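Local coordinates for protein putative 2,5-diketo-D-gluconic acid reductase B (Sinorhizobium meliloti, PDB 3UP8) that probably reduces methylglyoxal to hydroxyacetone with NADPH, as a TIM-barrel oxidoreductase of the aldo/keto reductase family, at residues R62-E73 with D89-N100. Numbering follows the deposited sequence.
With ACT (acetate ion), chain C.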
ATOM      1  N   ARG A  62      12.620   2.060   0.979  1.00 19.60           N
ATOM      2  CA  ARG A  62      12.796   2.222  -0.469  1.00 19.63           C
ATOM      3  C   ARG A  62      11.475   2.147  -1.239  1.00 19.18           C
ATOM      4  O   ARG A  62      11.467   1.992  -2.460  1.00 20.64           O
ATOM      5  CB  ARG A  62      13.760   1.168  -1.006  1.00 19.98           C
ATOM      6  CG  ARG A  62      15.209   1.320  -0.552  1.00 22.10           C
ATOM      7  CD  ARG A  62      15.857   2.599  -1.102  1.00 23.71           C
ATOM      8  NE  ARG A  62      17.246   2.706  -0.671  1.00 25.55           N
ATOM      9  CZ  ARG A  62      17.649   3.299   0.450  1.00 26.04           C
ATOM     10  NH1 ARG A  62      16.773   3.857   1.265  1.00 26.14           N
ATOM     11  NH2 ARG A  62      18.940   3.327   0.757  1.00 27.88           N
ATOM     12  N   HIS A  63      10.366   2.232  -0.518  1.00 17.19           N
ATOM     13  CA  HIS A  63       9.043   2.176  -1.103  1.00 15.82           C
ATOM     14  C   HIS A  63       8.303   3.337  -0.469  1.00 14.56           C
ATOM     15  O   HIS A  63       8.233   3.448   0.744  1.00 14.05           O
ATOM     16  CB  HIS A  63       8.412   0.799  -0.795  1.00 14.89           C
ATOM     17  CG  HIS A  63       6.955   0.685  -1.119  1.00 15.62           C
ATOM     18  ND1 HIS A  63       6.217  -0.436  -0.792  1.00 14.32           N
ATOM     19  CD2 HIS A  63       6.091   1.542  -1.712  1.00 15.58           C
ATOM     20  CE1 HIS A  63       4.964  -0.260  -1.167  1.00 17.48           C
ATOM     21  NE2 HIS A  63       4.863   0.926  -1.738  1.00 17.36           N
ATOM     22  N   VAL A  64       7.820   4.255  -1.299  1.00 13.77           N
ATOM     23  CA  VAL A  64       7.068   5.404  -0.814  1.00 13.81           C
ATOM     24  C   VAL A  64       5.714   5.440  -1.521  1.00 13.93           C
ATOM     25  O   VAL A  64       5.657   5.320  -2.743  1.00 13.62           O
ATOM     26  CB  VAL A  64       7.802   6.746  -1.068  1.00 13.21           C
ATOM     27  CG1 VAL A  64       6.973   7.901  -0.524  1.00 12.07           C
ATOM     28  CG2 VAL A  64       9.205   6.740  -0.410  1.00 13.53           C
ATOM     29  N   ASP A  65       4.653   5.586  -0.731  1.00 14.02           N
ATOM     30  CA  ASP A  65       3.278   5.555  -1.227  1.00 14.81           C
ATOM     31  C   ASP A  65       2.524   6.853  -0.963  1.00 14.60           C
ATOM     32  O   ASP A  65       2.415   7.309   0.187  1.00 15.51           O
ATOM     33  CB  ASP A  65       2.528   4.371  -0.613  1.00 15.38           C
ATOM     34  CG  ASP A  65       1.107   4.258  -1.121  1.00 16.06           C
ATOM     35  OD1 ASP A  65       0.232   5.011  -0.619  1.00 16.98           O
ATOM     36  OD2 ASP A  65       0.873   3.405  -2.008  1.00 17.22           O
ATOM     37  N   THR A  66       1.973   7.434  -2.029  1.00 14.43           N
ATOM     38  CA  THR A  66       1.207   8.682  -1.932  1.00 13.21           C
ATOM     39  C   THR A  66      -0.029   8.618  -2.858  1.00 13.22           C
ATOM     40  O   THR A  66      -0.348   7.545  -3.388  1.00 12.69           O
ATOM     41  CB  THR A  66       2.134   9.913  -2.191  1.00 13.45           C
ATOM     42  OG1 THR A  66       1.439  11.137  -1.910  1.00 13.94           O
ATOM     43  CG2 THR A  66       2.669   9.913  -3.635  1.00 14.02           C
ATOM     44  N   ALA A  67      -0.746   9.735  -3.003  1.00 12.64           N
ATOM     45  CA  ALA A  67      -1.985   9.789  -3.786  1.00 13.28           C
ATOM     46  C   ALA A  67      -2.260  11.229  -4.157  1.00 13.58           C
ATOM     47  O   ALA A  67      -1.871  12.133  -3.433  1.00 13.97           O
ATOM     48  CB  ALA A  67      -3.158   9.239  -2.985  1.00 12.74           C
ATOM     49  N   GLN A  68      -2.947  11.442  -5.267  1.00 13.90           N
ATOM     50  CA  GLN A  68      -3.362  12.790  -5.650  1.00 14.66           C
ATOM     51  C   GLN A  68      -4.162  13.464  -4.535  1.00 15.58           C
ATOM     52  O   GLN A  68      -3.887  14.616  -4.183  1.00 15.99           O
ATOM     53  CB  GLN A  68      -4.170  12.750  -6.946  1.00 13.98           C
ATOM     54  CG  GLN A  68      -3.311  12.461  -8.154  1.00 12.71           C
ATOM     55  CD  GLN A  68      -4.106  12.151  -9.423  1.00  9.87           C
ATOM     56  OE1 GLN A  68      -5.336  12.089  -9.420  1.00 11.74           O
ATOM     57  NE2 GLN A  68      -3.386  11.984 -10.519  1.00 11.37           N
ATOM     58  N   ILE A  69      -5.101  12.726  -3.942  1.00 16.02           N
ATOM     59  CA  ILE A  69      -6.022  13.293  -2.939  1.00 16.76           C
ATOM     60  C   ILE A  69      -5.378  13.623  -1.602  1.00 17.48           C
ATOM     61  O   ILE A  69      -5.916  14.451  -0.867  1.00 17.68           O
ATOM     62  CB  ILE A  69      -7.276  12.405  -2.700  1.00 16.80           C
ATOM     63  CG1 ILE A  69      -8.394  13.199  -2.006  1.00 18.33           C
ATOM     64  CG2 ILE A  69      -6.929  11.153  -1.883  1.00 17.11           C
ATOM     65  CD1 ILE A  69      -8.921  14.391  -2.807  1.00 18.95           C
ATOM     66  N   TYR A  70      -4.256  12.981  -1.264  1.00 17.46           N
ATOM     67  CA  TYR A  70      -3.596  13.282   0.023  1.00 17.78           C
ATOM     68  C   TYR A  70      -3.055  14.697   0.060  1.00 18.24           C
ATOM     69  O   TYR A  70      -2.889  15.247   1.130  1.00 18.11           O
ATOM     70  CB  TYR A  70      -2.427  12.339   0.362  1.00 17.80           C
ATOM     71  CG  TYR A  70      -2.716  10.869   0.324  1.00 16.44           C
ATOM     72  CD1 TYR A  70      -4.010  10.365   0.487  1.00 15.31           C
ATOM     73  CD2 TYR A  70      -1.669   9.966   0.161  1.00 14.99           C
ATOM     74  CE1 TYR A  70      -4.249   8.986   0.452  1.00 15.85           C
ATOM     75  CE2 TYR A  70      -1.899   8.599   0.121  1.00 17.42           C
ATOM     76  CZ  TYR A  70      -3.184   8.117   0.253  1.00 16.34           C
ATOM     77  OH  TYR A  70      -3.368   6.743   0.206  1.00 18.46           O
ATOM     78  N   GLY A  71      -2.768  15.282  -1.097  1.00 18.65           N
ATOM     79  CA  GLY A  71      -2.265  16.653  -1.146  1.00 19.58           C
ATOM     80  C   GLY A  71      -0.816  16.815  -0.710  1.00 19.75           C
ATOM     81  O   GLY A  71      -0.372  17.918  -0.422  1.00 19.89           O
ATOM     82  N   ASN A  72      -0.059  15.722  -0.653  1.00 19.55           N
ATOM     83  CA  ASN A  72       1.345  15.823  -0.227  1.00 19.38           C
ATOM     84  C   ASN A  72       2.359  15.307  -1.254  1.00 19.23           C
ATOM     85  O   ASN A  72       3.528  15.081  -0.916  1.00 18.71           O
ATOM     86  CB  ASN A  72       1.534  15.125   1.127  1.00 19.69           C
ATOM     87  CG  ASN A  72       1.062  13.671   1.109  1.00 19.89           C
ATOM     88  OD1 ASN A  72       1.017  13.037   0.057  1.00 20.53           O
ATOM     89  ND2 ASN A  72       0.708  13.144   2.277  1.00 19.47           N
ATOM     90  N   GLU A  73       1.926  15.134  -2.506  1.00 17.99           N
ATOM     91  CA  GLU A  73       2.841  14.654  -3.559  1.00 17.62           C
ATOM     92  C   GLU A  73       4.054  15.567  -3.745  1.00 17.41           C
ATOM     93  O   GLU A  73       5.184  15.083  -3.927  1.00 16.56           O
ATOM     94  CB  GLU A  73       2.120  14.520  -4.902  1.00 17.61           C
ATOM     95  CG  GLU A  73       1.263  13.267  -5.057  1.00 17.30           C
ATOM     96  CD  GLU A  73       0.408  13.319  -6.328  1.00 20.92           C
ATOM     97  OE1 GLU A  73      -0.170  14.401  -6.626  1.00 20.38           O
ATOM     98  OE2 GLU A  73       0.331  12.290  -7.037  1.00 18.68           O
ATOM     99  N   ASP A  89      16.356   3.378  -7.394  1.00 23.00           N
ATOM    100  CA  ASP A  89      16.374   2.599  -6.148  1.00 22.42           C
ATOM    101  C   ASP A  89      15.114   2.781  -5.306  1.00 20.90           C
ATOM    102  O   ASP A  89      14.933   2.073  -4.311  1.00 20.29           O
ATOM    103  CB  ASP A  89      17.593   2.969  -5.289  1.00 22.82           C
ATOM    104  CG  ASP A  89      18.919   2.556  -5.923  1.00 24.98           C
ATOM    105  OD1 ASP A  89      18.931   1.760  -6.890  1.00 27.82           O
ATOM    106  OD2 ASP A  89      19.957   3.038  -5.432  1.00 28.99           O
ATOM    107  N   VAL A  90      14.264   3.739  -5.671  1.00 18.94           N
ATOM    108  CA  VAL A  90      13.037   3.971  -4.915  1.00 18.32           C
ATOM    109  C   VAL A  90      11.849   3.436  -5.708  1.00 17.51           C
ATOM    110  O   VAL A  90      11.791   3.587  -6.923  1.00 17.27           O
ATOM    111  CB  VAL A  90      12.821   5.467  -4.570  1.00 19.24           C
ATOM    112  CG1 VAL A  90      11.501   5.685  -3.824  1.00 19.65           C
ATOM    113  CG2 VAL A  90      13.978   6.002  -3.710  1.00 19.31           C
ATOM    114  N   PHE A  91      10.917   2.808  -5.007  1.00 15.92           N
ATOM    115  CA  PHE A  91       9.655   2.379  -5.608  1.00 15.16           C
ATOM    116  C   PHE A  91       8.582   3.383  -5.211  1.00 14.59           C
ATOM    117  O   PHE A  91       8.219   3.491  -4.035  1.00 14.65           O
ATOM    118  CB  PHE A  91       9.288   0.977  -5.132  1.00 14.68           C
ATOM    119  CG  PHE A  91       8.142   0.375  -5.884  1.00 13.21           C
ATOM    120  CD1 PHE A  91       8.371  -0.547  -6.892  1.00 12.10           C
ATOM    121  CD2 PHE A  91       6.837   0.756  -5.598  1.00 11.99           C
ATOM    122  CE1 PHE A  91       7.296  -1.100  -7.623  1.00 11.72           C
ATOM    123  CE2 PHE A  91       5.765   0.215  -6.314  1.00 11.59           C
ATOM    124  CZ  PHE A  91       6.002  -0.711  -7.327  1.00  9.24           C
ATOM    125  N   LEU A  92       8.080   4.125  -6.193  1.00 13.86           N
ATOM    126  CA  LEU A  92       7.188   5.244  -5.905  1.00 13.41           C
ATOM    127  C   LEU A  92       5.796   4.980  -6.457  1.00 12.70           C
ATOM    128  O   LEU A  92       5.643   4.717  -7.636  1.00 12.59           O
ATOM    129  CB  LEU A  92       7.773   6.572  -6.439  1.00 13.31           C
ATOM    130  CG  LEU A  92       6.917   7.857  -6.324  1.00 14.31           C
ATOM    131  CD1 LEU A  92       6.605   8.271  -4.868  1.00 13.43           C
ATOM    132  CD2 LEU A  92       7.543   9.033  -7.097  1.00 12.52           C
ATOM    133  N   THR A  93       4.793   5.065  -5.589  1.00 12.25           N
ATOM    134  CA  THR A  93       3.410   4.819  -5.958  1.00 12.43           C
ATOM    135  C   THR A  93       2.581   6.076  -5.780  1.00 12.78           C
ATOM    136  O   THR A  93       2.691   6.735  -4.748  1.00 12.95           O
ATOM    137  CB  THR A  93       2.822   3.754  -5.018  1.00 12.69           C
ATOM    138  OG1 THR A  93       3.577   2.550  -5.168  1.00 13.68           O
ATOM    139  CG2 THR A  93       1.318   3.491  -5.302  1.00 12.94           C
ATOM    140  N   THR A  94       1.762   6.415  -6.775  1.00 11.80           N
ATOM    141  CA  THR A  94       0.668   7.368  -6.531  1.00 12.49           C
ATOM    142  C   THR A  94      -0.665   6.799  -7.018  1.00 12.46           C
ATOM    143  O   THR A  94      -0.720   5.679  -7.543  1.00 12.43           O
ATOM    144  CB  THR A  94       0.974   8.825  -7.030  1.00 12.20           C
ATOM    145  OG1 THR A  94       0.033   9.738  -6.443  1.00 12.17           O
ATOM    146  CG2 THR A  94       0.950   8.931  -8.572  1.00 13.56           C
ATOM    147  N   LYS A  95      -1.739   7.551  -6.799  1.00 13.03           N
ATOM    148  CA  LYS A  95      -3.090   7.071  -7.072  1.00 13.42           C
ATOM    149  C   LYS A  95      -3.893   8.165  -7.756  1.00 13.45           C
ATOM    150  O   LYS A  95      -3.851   9.330  -7.352  1.00 12.81           O
ATOM    151  CB  LYS A  95      -3.792   6.675  -5.764  1.00 13.55           C
ATOM    152  CG  LYS A  95      -2.961   5.758  -4.855  1.00 14.70           C
ATOM    153  CD  LYS A  95      -3.730   5.335  -3.606  1.00 14.01           C
ATOM    154  CE  LYS A  95      -2.829   4.633  -2.592  1.00 14.54           C
ATOM    155  NZ  LYS A  95      -1.877   5.564  -1.874  1.00 12.37           N
ATOM    156  N   VAL A  96      -4.630   7.780  -8.791  1.00 13.14           N
ATOM    157  CA  VAL A  96      -5.558   8.696  -9.463  1.00 12.26           C
ATOM    158  C   VAL A  96      -6.852   8.854  -8.663  1.00 12.91           C
ATOM    159  O   VAL A  96      -7.532   7.873  -8.368  1.00 12.98           O
ATOM    160  CB  VAL A  96      -5.872   8.207 -10.888  1.00 12.21           C
ATOM    161  CG1 VAL A  96      -6.795   9.177 -11.604  1.00 10.70           C
ATOM    162  CG2 VAL A  96      -4.584   8.004 -11.648  1.00 10.77           C
ATOM    163  N   TRP A  97      -7.162  10.098  -8.305  1.00 13.00           N
ATOM    164  CA  TRP A  97      -8.367  10.432  -7.561  1.00 13.81           C
ATOM    165  C   TRP A  97      -9.574  10.317  -8.482  1.00 14.19           C
ATOM    166  O   TRP A  97      -9.487  10.578  -9.689  1.00 14.04           O
ATOM    167  CB  TRP A  97      -8.282  11.854  -6.988  1.00 14.50           C
ATOM    168  CG  TRP A  97      -9.489  12.228  -6.140  1.00 14.71           C
ATOM    169  CD1 TRP A  97     -10.321  13.298  -6.322  1.00 16.85           C
ATOM    170  CD2 TRP A  97      -9.992  11.513  -5.008  1.00 15.10           C
ATOM    171  NE1 TRP A  97     -11.305  13.298  -5.363  1.00 16.58           N
ATOM    172  CE2 TRP A  97     -11.131  12.210  -4.547  1.00 16.28           C
ATOM    173  CE3 TRP A  97      -9.588  10.348  -4.332  1.00 16.78           C
ATOM    174  CZ2 TRP A  97     -11.872  11.786  -3.440  1.00 17.72           C
ATOM    175  CZ3 TRP A  97     -10.327   9.924  -3.221  1.00 18.47           C
ATOM    176  CH2 TRP A  97     -11.456  10.644  -2.791  1.00 17.55           C
ATOM    177  N   VAL A  98     -10.700   9.914  -7.904  1.00 14.70           N
ATOM    178  CA  VAL A  98     -11.901   9.605  -8.681  1.00 14.96           C
ATOM    179  C   VAL A  98     -12.411  10.797  -9.517  1.00 15.92           C
ATOM    180  O   VAL A  98     -13.061  10.586 -10.522  1.00 14.91           O
ATOM    181  CB  VAL A  98     -13.044   9.049  -7.787  1.00 15.47           C
ATOM    182  CG1 VAL A  98     -12.587   7.782  -7.017  1.00 13.60           C
ATOM    183  CG2 VAL A  98     -13.563  10.103  -6.810  1.00 16.51           C
ATOM    184  N   ASP A  99     -12.120  12.038  -9.108  1.00 16.37           N
ATOM    185  CA  ASP A  99     -12.564  13.216  -9.889  1.00 17.39           C
ATOM    186  C   ASP A  99     -11.828  13.291 -11.225  1.00 16.51           C
ATOM    187  O   ASP A  99     -12.229  14.016 -12.139  1.00 16.90           O
ATOM    188  CB  ASP A  99     -12.320  14.520  -9.110  1.00 18.17           C
ATOM    189  CG  ASP A  99     -13.257  14.687  -7.911  1.00 21.89           C
ATOM    190  OD1 ASP A  99     -14.270  13.957  -7.793  1.00 23.07           O
ATOM    191  OD2 ASP A  99     -12.971  15.575  -7.082  1.00 27.18           O
ATOM    192  N   ASN A 100     -10.731  12.555 -11.327  1.00 15.75           N
ATOM    193  CA  ASN A 100      -9.897  12.582 -12.511  1.00 15.40           C
ATOM    194  C   ASN A 100     -10.064  11.356 -13.410  1.00 15.12           C
ATOM    195  O   ASN A 100      -9.205  11.076 -14.246  1.00 15.03           O
ATOM    196  CB  ASN A 100      -8.428  12.739 -12.105  1.00 15.63           C
ATOM    197  CG  ASN A 100      -8.161  14.030 -11.346  1.00 16.95           C
ATOM    198  OD1 ASN A 100      -8.795  15.056 -11.594  1.00 17.84           O
ATOM    199  ND2 ASN A 100      -7.214  13.982 -10.417  1.00 16.73           N
TER
HETATM  200  C   ACT C 276      -6.359   5.722   1.568  1.00 26.00           C
HETATM  201  O   ACT C 276      -5.166   5.348   1.528  1.00 26.56           O
HETATM  202  OXT ACT C 276      -6.631   6.702   0.865  1.00 26.28           O
HETATM  203  CH3 ACT C 276      -7.408   5.049   2.396  1.00 26.12           C
HETATM  204  O   HOH W   1       2.353   1.299  -2.858  1.00 13.17           O
HETATM  205  O   HOH W   2      -5.949  10.230  -5.006  1.00 12.73           O
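Arg62 O accepts a hydrogen bond from Phe91 N, opening the parallel pairing of strands 63-65 and 91-96, neighbours in the (beta/alpha)8 barrel joined by a beta-alpha-beta crossover through helix 73-83; the strand axes diverge by only 11°. On the face shared with Asp65 and Thr93, Phe91 turns its ring edge to the face of His63, planes 72° apart, while one water bridges His63 NE2, Asp65 OD2 and Thr93 OG1. Asp65, its CG anti to the backbone N (chi1 -178°), presents OD1 on the syn side to Lys95 NZ at 2.5 Å, a salt bridge. The same NZ donates to Thr66 O from above the carbonyl plane. Gln68 OE1 is gripped from opposite faces of its amide by Trp97 N (2.9 Å) and Asn100 ND2 (2.8 Å). Ile69 CD1 lies over the face of the Trp97 five-membered ring, 3.6 Å from its centroid, a CH-pi contact. Tyr70 OH, the predicted proton donor, accepts from Lys95 NZ at 2.8 Å and donates to an acetate ion, probably from the crystallisation liquor. An alanine replacing Lys95 would probably leave Asp65 OD1 without its salt-bridge partner and Tyr70 OH without the NZ bond. Glu73 OE2 accepts a hydrogen bond from Thr94 OG1 at 2.6 Å on its anti side.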